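Local atomic coordinates of glutathione S-transferase delta (Bombyx mori, PDB entry 3VK9), a protein that probably transfers glutathione to electrophilic compounds, as a delta-class glutathione transferase working as a homodimer. Residues Gly10-Pro13 with Cys14-Val17; Asn153-Val156 with Ala157-Ser160; Tyr185-Val188 with Lys189-Pro193. One frame throughout, in Å; residues are numbered along the deposited sequence. Where two conformers were deposited one is given.

Contact 1. Residues Gly10-Pro13 with Cys14-Val17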
loop_
_atom_site.group_PDB
_atom_site.type_symbol
_atom_site.label_atom_id
_atom_site.label_comp_id
_atom_site.label_asym_id
_atom_site.label_seq_id
_atom_site.Cartn_x
_atom_site.Cartn_y
_atom_site.Cartn_z
ATOM N N GLY A 10 -10.986 16.995 -4.204
ATOM C CA GLY A 10 -9.839 17.000 -5.096
ATOM C C GLY A 10 -8.919 15.809 -4.896
ATOM O O GLY A 10 -8.132 15.441 -5.784
ATOM N N SER A 11 -9.019 15.207 -3.717
ATOM C CA SER A 11 -8.075 14.195 -3.270
ATOM C C SER A 11 -8.356 12.849 -3.920
ATOM O O SER A 11 -9.463 12.311 -3.787
ATOM C CB SER A 11 -8.142 14.076 -1.746
ATOM O OG SER A 11 -7.936 12.746 -1.309
ATOM N N ALA A 12 -7.357 12.315 -4.624
ATOM C CA ALA A 12 -7.518 11.031 -5.319
ATOM C C ALA A 12 -7.956 9.902 -4.382
ATOM O O ALA A 12 -8.888 9.163 -4.695
ATOM C CB ALA A 12 -6.242 10.647 -6.087
ATOM N N PRO A 13 -7.295 9.754 -3.224
ATOM C CA PRO A 13 -7.792 8.664 -2.373
ATOM C C PRO A 13 -9.234 8.875 -1.943
ATOM O O PRO A 13 -9.952 7.897 -1.785
ATOM C CB PRO A 13 -6.833 8.680 -1.168
ATOM C CG PRO A 13 -5.978 9.892 -1.340
ATOM C CD PRO A 13 -5.966 10.210 -2.795
ATOM N N CYS A 14 -9.662 10.127 -1.774
ATOM C CA CYS A 14 -11.058 10.391 -1.449
ATOM C C CYS A 14 -11.970 9.979 -2.593
ATOM O O CYS A 14 -13.016 9.406 -2.363
ATOM C CB CYS A 14 -11.279 11.869 -1.127
ATOM S SG CYS A 14 -10.610 12.332 0.490
ATOM N N ARG A 15 -11.575 10.312 -3.819
ATOM C CA ARG A 15 -12.345 9.949 -5.001
ATOM C C ARG A 15 -12.448 8.427 -5.181
ATOM O O ARG A 15 -13.427 7.926 -5.726
ATOM C CB ARG A 15 -11.763 10.636 -6.252
ATOM C CG ARG A 15 -11.980 12.168 -6.233
ATOM C CD ARG A 15 -11.472 12.875 -7.492
ATOM N NE ARG A 15 -10.106 13.363 -7.334
ATOM C CZ ARG A 15 -9.060 12.900 -8.001
ATOM N NH1 ARG A 15 -9.210 11.922 -8.901
ATOM N NH2 ARG A 15 -7.862 13.428 -7.787
ATOM N N ALA A 16 -11.428 7.696 -4.752
ATOM C CA ALA A 16 -11.483 6.235 -4.791
ATOM C C ALA A 16 -12.671 5.750 -3.965
ATOM O O ALA A 16 -13.438 4.869 -4.383
ATOM C CB ALA A 16 -10.190 5.633 -4.264
ATOM N N VAL A 17 -12.839 6.353 -2.796
ATOM C CA VAL A 17 -13.943 5.979 -1.930
ATOM C C VAL A 17 -15.294 6.456 -2.478
ATOM O O VAL A 17 -16.281 5.731 -2.401
ATOM C CB VAL A 17 -13.711 6.487 -0.485
ATOM C CG1 VAL A 17 -14.868 6.115 0.387
ATOM C CG2 VAL A 17 -12.393 5.923 0.060
#
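Arg15 folds its guanidinium back to the start of its own helix and grips the carbonyl of Gly10. NH2 of Arg15 donates to O of Gly10 over 2.9 Å at 161°. The acceptor lies in the guanidinium plane, but the nitrogen stands above the carbonyl plane and misses the lone pairs. NE of Arg15 adds a weak bond to the same oxygen. A bend at chi3 (-93°) turns the group back, and one guanidinium face settles over CA of Ala12. Ser11 is the N-cap of helix 12-24. Its OG accepts from N of Cys14 at 3.2 Å, and its carbonyl O takes N of Arg15 at 2.9 Å. This helix joins the parallel strands 4-7 and 29-32 in the beta-alpha-beta unit of the thioredoxin-like domain. Further out, NH1 of Arg15 bonds to Asn199 OD1 and Ala163 O, and NH2 bonds to Ser167 OG. A leucine here would probably leave Gly10 O without its side-chain donors and break the polar link to Ser167 and Asn199. On another side of the helix, Cys14 touches Val54 and Tyr7, and Val17 packs on Ile70 and Leu5.

Contact 2. Residues Asn153-Val156 with Ala157-Ser160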
loop_
_atom_site.group_PDB
_atom_site.type_symbol
_atom_site.label_atom_id
_atom_site.label_comp_id
_atom_site.label_asym_id
_atom_site.label_seq_id
_atom_site.Cartn_x
_atom_site.Cartn_y
_atom_site.Cartn_z
ATOM N N ASN A 153 -13.986 -8.293 -14.486
ATOM C CA ASN A 153 -14.985 -7.327 -14.032
ATOM C C ASN A 153 -14.359 -6.056 -13.471
ATOM O O ASN A 153 -13.197 -6.050 -13.060
ATOM C CB ASN A 153 -15.876 -7.960 -12.972
ATOM C CG ASN A 153 -16.327 -9.350 -13.360
ATOM O OD1 ASN A 153 -16.904 -9.537 -14.426
ATOM N ND2 ASN A 153 -16.048 -10.337 -12.509
ATOM N N LEU A 154 -15.142 -4.983 -13.448
ATOM C CA LEU A 154 -14.763 -3.783 -12.715
ATOM C C LEU A 154 -14.528 -4.152 -11.239
ATOM O O LEU A 154 -15.336 -4.863 -10.636
ATOM C CB LEU A 154 -15.870 -2.741 -12.811
ATOM C CG LEU A 154 -15.598 -1.392 -12.133
ATOM C CD1 LEU A 154 -14.764 -0.510 -13.049
ATOM C CD2 LEU A 154 -16.907 -0.711 -11.764
ATOM N N THR A 155 -13.419 -3.694 -10.668
ATOM C CA THR A 155 -13.155 -3.936 -9.233
ATOM C C THR A 155 -12.686 -2.673 -8.508
ATOM O O THR A 155 -12.368 -1.659 -9.132
ATOM C CB THR A 155 -12.104 -5.039 -9.009
ATOM O OG1 THR A 155 -10.822 -4.585 -9.467
ATOM C CG2 THR A 155 -12.491 -6.336 -9.747
ATOM N N VAL A 156 -12.635 -2.734 -7.182
ATOM C CA VAL A 156 -12.128 -1.611 -6.426
ATOM C C VAL A 156 -10.712 -1.223 -6.870
ATOM O O VAL A 156 -10.285 -0.094 -6.630
ATOM C CB VAL A 156 -12.161 -1.884 -4.902
ATOM C CG1 VAL A 156 -13.598 -1.882 -4.402
ATOM C CG2 VAL A 156 -11.464 -3.211 -4.585
ATOM N N ALA A 157 -9.983 -2.152 -7.497
ATOM C CA ALA A 157 -8.669 -1.824 -8.048
ATOM C C ALA A 157 -8.750 -0.821 -9.204
ATOM O O ALA A 157 -7.947 0.103 -9.278
ATOM C CB ALA A 157 -7.919 -3.085 -8.482
ATOM N N ASP A 158 -9.697 -1.016 -10.120
ATOM C CA ASP A 158 -9.916 -0.027 -11.179
ATOM C C ASP A 158 -10.249 1.351 -10.573
ATOM O O ASP A 158 -9.735 2.386 -10.989
ATOM C CB ASP A 158 -11.044 -0.480 -12.124
ATOM C CG ASP A 158 -10.743 -1.817 -12.815
ATOM O OD1 ASP A 158 -9.869 -1.849 -13.709
ATOM O OD2 ASP A 158 -11.390 -2.829 -12.471
ATOM N N LEU A 159 -11.121 1.362 -9.584
ATOM C CA LEU A 159 -11.616 2.617 -9.050
ATOM C C LEU A 159 -10.513 3.409 -8.325
ATOM O O LEU A 159 -10.402 4.628 -8.462
ATOM C CB LEU A 159 -12.813 2.356 -8.123
ATOM C CG LEU A 159 -14.010 1.596 -8.713
ATOM C CD1 LEU A 159 -15.146 1.428 -7.665
ATOM C CD2 LEU A 159 -14.527 2.286 -9.958
ATOM N N SER A 160 -9.702 2.708 -7.553
ATOM C CA SER A 160 -8.572 3.340 -6.875
ATOM C C SER A 160 -7.535 3.805 -7.903
ATOM O O SER A 160 -7.050 4.932 -7.837
ATOM C CB SER A 160 -7.947 2.375 -5.864
ATOM O OG SER A 160 -6.892 2.996 -5.165
HETATM O O HOH W 1 -10.552 -5.237 -12.157
#
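The carboxylate of Asp158 points OD2 at the backbone N of Thr155. The bond measures 2.8 Å, is fairly straight at 159°, and uses the anti lone pair of OD2, the one away from OD1. At the other oxygen, OD1 accepts from Trp184 NE1 and Val149 N, so bonds at both oxygens fix the rotation of the group. With CG beside the backbone N, the acid reaches back over the first turn to the residue before the helix. Thr155 caps the helix in turn, through N of Ala157. Its OG1 sits between its own backbone N and carbonyl carbon (chi1 68°), and it accepts from N of Ala157 over 3.2 Å, at a bent 135°. The methyl of Ala157 lies against the same oxygen. A water completes the site. It accepts from Thr155 OG1 and donates to Asp158 OD2, the latter at 2.6 Å, and to Asn153 O. OD2 therefore has two donors, one backbone and one water. The negative charge stands at the amino end of the helix, which would be expected to stabilise it.

Leu154 crosses Asp158 obliquely, with CD1 3.8 Å from CB of Asp158. The same CD1 meets CD2 of Leu159 at 4.2 Å. Val156 packs against Val95 and against Ile71 and Val75 of helix 67-78, and Leu159 packs on Leu19 and Ala23 of helix 12-24. Ser160 OG is bonded to Asp102. Thr155 and Asp158 form a capping box. The apolar pair Leu154 and Leu159 brackets it as a hydrophobic staple. Box and staple together are a hallmark of the start of this helix in the C-terminal domain of glutathione transferases.

Contact 3. Residues Tyr185-Val188 with Lys189-Pro193; sequences YETV and KSTAP
Tyr185 and Lys189 lie one helical turn apart, and the lysine chain passes over one face of the ring. Lys189 CD is 4.3 Å from the ring centroid and 24° off the normal, a CH-pi contact displaced toward the rim. Further along the chain, CE comes to 3.5 Å from Tyr185 CE2. The lysine aliphatic chain thus covers part of the phenol, while NZ ends 3.5 Å from Tyr185 CE2, still above the ring plane. The ring takes its place by standing anti to the backbone N (chi1 -163°). Its OH is bonded to Glu169, and Phe175 meets the ring edge-to-face.

Thr187 and Thr191 meet on another side of helix 179-191. OG1 of Thr191 donates to O of Thr187 at 2.6 Å, from above the carbonyl plane rather than on a lone pair. The same OG1 is bonded to Tyr148 OH, whereas OG1 of Thr187 turns to Arg183 O. Toward the core, CG1 of Val188 meets CB of Ala192 at 4.2 Å.

The carbonyls between these side chains are well used. Val188 O accepts from Ala192 N at 2.8 Å and from Thr191 N at 3.0 Å. Glu186 O takes Ser190 N and, in one of two modelled Ser190 conformers, its OG from the opposite face. Near the end of the helix, the hydroxyl of Thr191 thus adds to the amides as a donor to the carbonyls, as Ser190 does in that one conformer, and the aliphatic part of a lysine shields a tyrosine whose hydroxyl is paired with an acid.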
loop_
_atom_site.group_PDB
_atom_site.type_symbol
_atom_site.label_atom_id
_atom_site.label_comp_id
_atom_site.label_asym_id
_atom_site.label_seq_id
_atom_site.Cartn_x
_atom_site.Cartn_y
_atom_site.Cartn_z
ATOM N N TYR A 185 -8.854 3.458 -19.345
ATOM C CA TYR A 185 -9.345 4.741 -18.845
ATOM C C TYR A 185 -10.761 5.009 -19.348
ATOM O O TYR A 185 -11.679 5.282 -18.560
ATOM C CB TYR A 185 -8.414 5.856 -19.320
ATOM C CG TYR A 185 -8.531 7.181 -18.579
ATOM C CD1 TYR A 185 -8.341 7.254 -17.192
ATOM C CD2 TYR A 185 -8.756 8.375 -19.277
ATOM C CE1 TYR A 185 -8.420 8.472 -16.518
ATOM C CE2 TYR A 185 -8.833 9.609 -18.603
ATOM C CZ TYR A 185 -8.667 9.645 -17.230
ATOM O OH TYR A 185 -8.740 10.843 -16.563
ATOM N N GLU A 186 -10.936 4.928 -20.665
ATOM C CA GLU A 186 -12.239 5.155 -21.270
ATOM C C GLU A 186 -13.294 4.162 -20.792
ATOM O O GLU A 186 -14.416 4.546 -20.494
ATOM C CB GLU A 186 -12.154 5.105 -22.797
ATOM C CG GLU A 186 -13.502 5.341 -23.450
ATOM C CD GLU A 186 -13.473 5.197 -24.950
ATOM O OE1 GLU A 186 -12.529 4.570 -25.480
ATOM O OE2 GLU A 186 -14.409 5.701 -25.597
ATOM N N THR A 187 -12.933 2.886 -20.730
ATOM C CA THR A 187 -13.864 1.857 -20.285
ATOM C C THR A 187 -14.376 2.152 -18.872
ATOM O O THR A 187 -15.569 2.071 -18.589
ATOM C CB THR A 187 -13.201 0.446 -20.264
ATOM O OG1 THR A 187 -12.739 0.094 -21.573
ATOM C CG2 THR A 187 -14.194 -0.614 -19.773
ATOM N N VAL A 188 -13.461 2.497 -17.981
ATOM C CA VAL A 188 -13.842 2.708 -16.591
ATOM C C VAL A 188 -14.715 3.961 -16.457
ATOM O O VAL A 188 -15.738 3.935 -15.783
ATOM C CB VAL A 188 -12.626 2.711 -15.672
ATOM C CG1 VAL A 188 -13.017 3.125 -14.244
ATOM C CG2 VAL A 188 -12.003 1.306 -15.667
ATOM N N LYS A 189 -14.349 5.025 -17.162
ATOM C CA LYS A 189 -15.158 6.241 -17.192
ATOM C C LYS A 189 -16.618 5.946 -17.541
ATOM O O LYS A 189 -17.539 6.515 -16.949
ATOM C CB LYS A 189 -14.597 7.218 -18.228
ATOM C CG LYS A 189 -13.416 8.040 -17.766
ATOM C CD LYS A 189 -12.726 8.652 -18.969
ATOM C CE LYS A 189 -12.315 10.093 -18.741
ATOM N NZ LYS A 189 -11.853 10.665 -20.047
ATOM N N SER A 190 -16.824 5.054 -18.509
ATOM C CA SER A 190 -18.157 4.763 -19.027
ATOM C C SER A 190 -18.859 3.627 -18.295
ATOM O O SER A 190 -20.017 3.317 -18.588
ATOM C CB SER A 190 -18.080 4.409 -20.515
ATOM O OG SER A 190 -17.126 5.216 -21.168
ATOM N N THR A 191 -18.165 2.983 -17.365
ATOM C CA THR A 191 -18.786 1.853 -16.670
ATOM C C THR A 191 -18.868 1.977 -15.149
ATOM O O THR A 191 -19.705 1.331 -14.515
ATOM C CB THR A 191 -18.155 0.492 -17.067
ATOM O OG1 THR A 191 -16.740 0.531 -16.873
ATOM C CG2 THR A 191 -18.461 0.164 -18.535
ATOM N N ALA A 192 -18.012 2.805 -14.558
ATOM C CA ALA A 192 -18.097 3.032 -13.123
ATOM C C ALA A 192 -19.328 3.889 -12.806
ATOM O O ALA A 192 -19.420 5.028 -13.252
ATOM C CB ALA A 192 -16.825 3.701 -12.610
ATOM N N PRO A 193 -20.288 3.341 -12.041
ATOM C CA PRO A 193 -21.466 4.151 -11.699
ATOM C C PRO A 193 -21.060 5.485 -11.037
ATOM O O PRO A 193 -20.132 5.507 -10.221
ATOM C CB PRO A 193 -22.213 3.266 -10.694
ATOM C CG PRO A 193 -21.796 1.867 -11.032
ATOM C CD PRO A 193 -20.345 1.989 -11.452
#

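The three contacts follow one another along the chain and neither nest nor cross. Each is local and closes only a turn. Contact 1 starts helix 12-24, straight after strand 4-7 of the thioredoxin-like domain. Contact 2, far later in sequence, starts helix 156-167 in the helical C-terminal domain. Contact 3 lies at the far end of the next helix, 179-191. Contact 2 is the middle piece in space. Ala16 CB of contact 1 packs on Ser160 CA of contact 2 at 3.8 Å, joining the two domains. Leu159 CD2 meets Ala192 CB of contact 3 at 3.8 Å, joining helix 156-167 to the chain at the end of helix 179-191. Contacts 1 and 3 stay about 8 Å apart at their nearest atoms.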